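Local coordinates for Acarbose/maltose binding protein GacH (Streptomyces glaucescens, PDB 3K01), which binds acarbose and an acarbose homolog as the solute receptor of an ABC transporter, and probably maltose, at residues Pro189-Gly201 / Val284-Gly296. Numbering follows the deposited sequence.
Sequences PYWFLPYLYGEGG and VPAGSAGQGSPQG
The short helix 193-198 crosses strand 293-296 at 125° with an axis separation of 7.1 Å, and P194, Y197 and G198 lie against the chain that leads into the strand. P294 takes part in most of the apolar side-chain contacts. Its CG sits over one face of the Y190 ring, 3.7 Å from the ring centroid, in a CH-pi contact. Y190 holds its ring there with CG anti to the backbone N (chi1 -163°). The neighbouring CD of P294 meets P194 CG at 3.7 Å, the two rings crossing at about a right angle. L193 CD1 reaches P294 CB, and L143 of strand 132-148 also packs on this group. The Y197 ring instead turns its edge to the strand, with G292 O and P294 N near its plane. Water 2 joins Y197 OH to Q295 N, and water 1 accepts from G292 N and lies close to P194 O and P285 O. In this solute-binding protein of family 1, which has the type 2 periplasmic binding protein fold, strand 293-302 belongs to the large mixed sheet. The helix ends in a Schellman motif with G200 at C-prime. Beside that end, the turn G287-G290 closes through G287 N to G290 O. A289 N donates to G198 O at 3.0 Å. Glycines G198, G287 and G290 let the backbones come close, G198 O lying 3.0 Å from G287 CA. E199 bends at chi2 (-50°) to bring its carboxylate back to S288. S288 OG donates to OE1 of E199 at 2.6 Å on the syn side, while S288 N approaches OE2 of E199 from above the carboxylate plane at 3.0 Å. E199 OE1 also forms a salt bridge with R220 of helix 216-230.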
# COMPACT_ATOMS: atom_id res chain seq x y z
N PRO A 189 -3.14 -10.93 -5.77
CA PRO A 189 -4.26 -10.87 -4.84
C PRO A 189 -4.48 -9.47 -4.26
O PRO A 189 -5.57 -9.18 -3.80
CB PRO A 189 -3.84 -11.85 -3.73
CG PRO A 189 -2.38 -11.86 -3.79
CD PRO A 189 -2.01 -11.72 -5.24
N TYR A 190 -3.47 -8.60 -4.32
CA TYR A 190 -3.67 -7.25 -3.79
C TYR A 190 -4.79 -6.53 -4.57
O TYR A 190 -5.52 -5.72 -4.01
CB TYR A 190 -2.35 -6.51 -3.90
CG TYR A 190 -2.22 -5.26 -3.06
CD1 TYR A 190 -2.29 -5.33 -1.66
CD2 TYR A 190 -1.95 -4.03 -3.65
CE1 TYR A 190 -2.10 -4.22 -0.89
CE2 TYR A 190 -1.80 -2.89 -2.85
CZ TYR A 190 -1.83 -3.02 -1.48
OH TYR A 190 -1.68 -1.91 -0.68
N TRP A 191 -4.93 -6.89 -5.86
CA TRP A 191 -5.95 -6.31 -6.72
C TRP A 191 -7.33 -6.88 -6.51
O TRP A 191 -8.29 -6.36 -7.07
CB TRP A 191 -5.53 -6.42 -8.19
CG TRP A 191 -4.60 -5.29 -8.67
CD1 TRP A 191 -4.96 -4.25 -9.50
CD2 TRP A 191 -3.20 -5.10 -8.39
NE1 TRP A 191 -3.88 -3.44 -9.73
CE2 TRP A 191 -2.78 -3.92 -9.06
CE3 TRP A 191 -2.26 -5.81 -7.63
CZ2 TRP A 191 -1.47 -3.43 -8.99
CZ3 TRP A 191 -0.95 -5.33 -7.56
CH2 TRP A 191 -0.57 -4.15 -8.23
N PHE A 192 -7.47 -7.94 -5.71
CA PHE A 192 -8.79 -8.38 -5.32
C PHE A 192 -9.42 -7.47 -4.27
O PHE A 192 -10.64 -7.35 -4.17
CB PHE A 192 -8.70 -9.83 -4.81
CG PHE A 192 -10.01 -10.40 -4.37
CD1 PHE A 192 -10.99 -10.69 -5.31
CD2 PHE A 192 -10.25 -10.69 -3.03
CE1 PHE A 192 -12.22 -11.29 -4.90
CE2 PHE A 192 -11.48 -11.29 -2.63
CZ PHE A 192 -12.44 -11.57 -3.56
N LEU A 193 -8.56 -6.88 -3.43
CA LEU A 193 -9.05 -6.23 -2.24
C LEU A 193 -10.03 -5.08 -2.50
O LEU A 193 -11.02 -4.96 -1.78
CB LEU A 193 -7.88 -5.83 -1.31
CG LEU A 193 -7.06 -7.02 -0.79
CD1 LEU A 193 -5.88 -6.52 0.03
CD2 LEU A 193 -7.92 -7.94 0.09
N PRO A 194 -9.82 -4.25 -3.53
CA PRO A 194 -10.85 -3.23 -3.80
C PRO A 194 -12.25 -3.80 -4.00
O PRO A 194 -13.23 -3.20 -3.57
CB PRO A 194 -10.35 -2.57 -5.09
CG PRO A 194 -8.86 -2.69 -4.99
CD PRO A 194 -8.66 -4.10 -4.45
N TYR A 195 -12.34 -4.96 -4.66
CA TYR A 195 -13.64 -5.60 -4.85
C TYR A 195 -14.24 -6.13 -3.56
O TYR A 195 -15.45 -6.02 -3.33
CB TYR A 195 -13.56 -6.71 -5.92
CG TYR A 195 -13.09 -6.13 -7.24
CD1 TYR A 195 -13.88 -5.26 -7.99
CD2 TYR A 195 -11.82 -6.40 -7.70
CE1 TYR A 195 -13.41 -4.70 -9.18
CE2 TYR A 195 -11.34 -5.85 -8.87
CZ TYR A 195 -12.16 -5.01 -9.60
OH TYR A 195 -11.64 -4.43 -10.76
N LEU A 196 -13.38 -6.69 -2.70
CA LEU A 196 -13.83 -7.15 -1.39
C LEU A 196 -14.36 -5.96 -0.56
O LEU A 196 -15.47 -6.01 -0.03
CB LEU A 196 -12.70 -7.85 -0.67
CG LEU A 196 -13.08 -8.39 0.73
CD1 LEU A 196 -14.19 -9.46 0.65
CD2 LEU A 196 -11.86 -8.93 1.38
N TYR A 197 -13.58 -4.88 -0.50
CA TYR A 197 -13.99 -3.70 0.27
C TYR A 197 -15.25 -3.09 -0.36
O TYR A 197 -16.12 -2.58 0.36
CB TYR A 197 -12.84 -2.69 0.32
CG TYR A 197 -11.56 -3.22 0.93
CD1 TYR A 197 -11.56 -4.18 1.95
CD2 TYR A 197 -10.33 -2.77 0.46
CE1 TYR A 197 -10.37 -4.63 2.50
CE2 TYR A 197 -9.17 -3.20 1.00
CZ TYR A 197 -9.17 -4.16 2.00
OH TYR A 197 -7.97 -4.58 2.55
N GLY A 198 -15.34 -3.15 -1.68
CA GLY A 198 -16.52 -2.59 -2.36
C GLY A 198 -17.81 -3.33 -1.99
O GLY A 198 -18.90 -2.77 -2.11
N GLU A 199 -17.68 -4.59 -1.58
CA GLU A 199 -18.84 -5.35 -1.12
C GLU A 199 -19.04 -5.24 0.38
O GLU A 199 -19.90 -5.92 0.96
CB GLU A 199 -18.69 -6.82 -1.53
CG GLU A 199 -18.72 -7.02 -3.04
CD GLU A 199 -19.90 -6.32 -3.67
OE1 GLU A 199 -21.04 -6.63 -3.24
OE2 GLU A 199 -19.72 -5.45 -4.55
N GLY A 200 -18.28 -4.36 1.02
CA GLY A 200 -18.38 -4.16 2.46
C GLY A 200 -17.71 -5.26 3.24
O GLY A 200 -17.99 -5.44 4.43
N GLY A 201 -16.82 -6.00 2.59
CA GLY A 201 -16.17 -7.15 3.21
C GLY A 201 -14.78 -6.86 3.73
O GLY A 201 -14.25 -5.75 3.57
N VAL A 284 -10.65 3.93 -6.39
CA VAL A 284 -11.26 2.72 -6.91
C VAL A 284 -12.79 2.81 -6.79
O VAL A 284 -13.34 3.44 -5.88
CB VAL A 284 -10.75 1.44 -6.21
CG1 VAL A 284 -9.25 1.29 -6.41
CG2 VAL A 284 -11.13 1.40 -4.74
N PRO A 285 -13.51 2.16 -7.71
CA PRO A 285 -14.97 2.23 -7.62
C PRO A 285 -15.55 1.52 -6.40
O PRO A 285 -15.00 0.51 -5.94
CB PRO A 285 -15.46 1.55 -8.92
CG PRO A 285 -14.34 0.71 -9.34
CD PRO A 285 -13.07 1.39 -8.89
N ALA A 286 -16.66 2.04 -5.91
CA ALA A 286 -17.49 1.35 -4.93
C ALA A 286 -18.04 0.04 -5.48
O ALA A 286 -18.11 -0.15 -6.71
CB ALA A 286 -18.65 2.25 -4.51
N GLY A 287 -18.43 -0.85 -4.59
CA GLY A 287 -19.23 -2.00 -4.96
C GLY A 287 -20.63 -1.80 -4.40
O GLY A 287 -21.09 -0.67 -4.22
N SER A 288 -21.30 -2.90 -4.12
CA SER A 288 -22.70 -2.82 -3.71
C SER A 288 -22.87 -2.32 -2.29
O SER A 288 -23.98 -1.89 -1.92
CB SER A 288 -23.38 -4.19 -3.85
OG SER A 288 -23.01 -5.05 -2.81
N ALA A 289 -21.82 -2.37 -1.47
CA ALA A 289 -21.98 -2.12 -0.03
C ALA A 289 -20.78 -1.45 0.63
O ALA A 289 -20.59 -1.54 1.84
CB ALA A 289 -22.34 -3.44 0.72
N GLY A 290 -19.94 -0.78 -0.16
CA GLY A 290 -18.75 -0.14 0.38
C GLY A 290 -17.87 0.41 -0.72
O GLY A 290 -18.17 0.29 -1.92
N GLN A 291 -16.77 1.01 -0.31
CA GLN A 291 -15.79 1.53 -1.24
C GLN A 291 -14.48 1.63 -0.50
O GLN A 291 -14.39 2.29 0.55
CB GLN A 291 -16.21 2.90 -1.75
CG GLN A 291 -15.28 3.42 -2.84
CD GLN A 291 -15.72 4.72 -3.51
OE1 GLN A 291 -15.16 5.12 -4.56
NE2 GLN A 291 -16.71 5.36 -2.96
N GLY A 292 -13.45 1.00 -1.03
CA GLY A 292 -12.15 1.12 -0.40
C GLY A 292 -11.07 0.46 -1.19
O GLY A 292 -11.32 -0.45 -1.99
N SER A 293 -9.83 0.87 -0.91
CA SER A 293 -8.66 0.34 -1.58
C SER A 293 -7.65 -0.08 -0.52
O SER A 293 -7.63 0.47 0.58
CB SER A 293 -8.06 1.41 -2.52
OG SER A 293 -7.94 2.64 -1.84
N PRO A 294 -6.82 -1.08 -0.81
CA PRO A 294 -5.89 -1.54 0.22
C PRO A 294 -4.78 -0.54 0.50
O PRO A 294 -4.39 0.26 -0.34
CB PRO A 294 -5.34 -2.83 -0.38
CG PRO A 294 -5.42 -2.59 -1.89
CD PRO A 294 -6.69 -1.83 -2.07
N GLN A 295 -4.21 -0.66 1.69
CA GLN A 295 -3.22 0.30 2.18
C GLN A 295 -1.82 -0.24 2.07
O GLN A 295 -1.54 -1.35 2.52
CB GLN A 295 -3.49 0.51 3.66
CG GLN A 295 -2.53 1.47 4.35
CD GLN A 295 -2.76 1.54 5.83
OE1 GLN A 295 -3.76 1.04 6.33
NE2 GLN A 295 -1.86 2.21 6.54
N GLY A 296 -0.92 0.55 1.49
CA GLY A 296 0.50 0.25 1.49
C GLY A 296 1.28 1.40 2.11
O GLY A 296 0.72 2.34 2.67
O HOH W 1 -14.24 -0.49 -3.38
O HOH W 2 -5.60 -3.00 3.12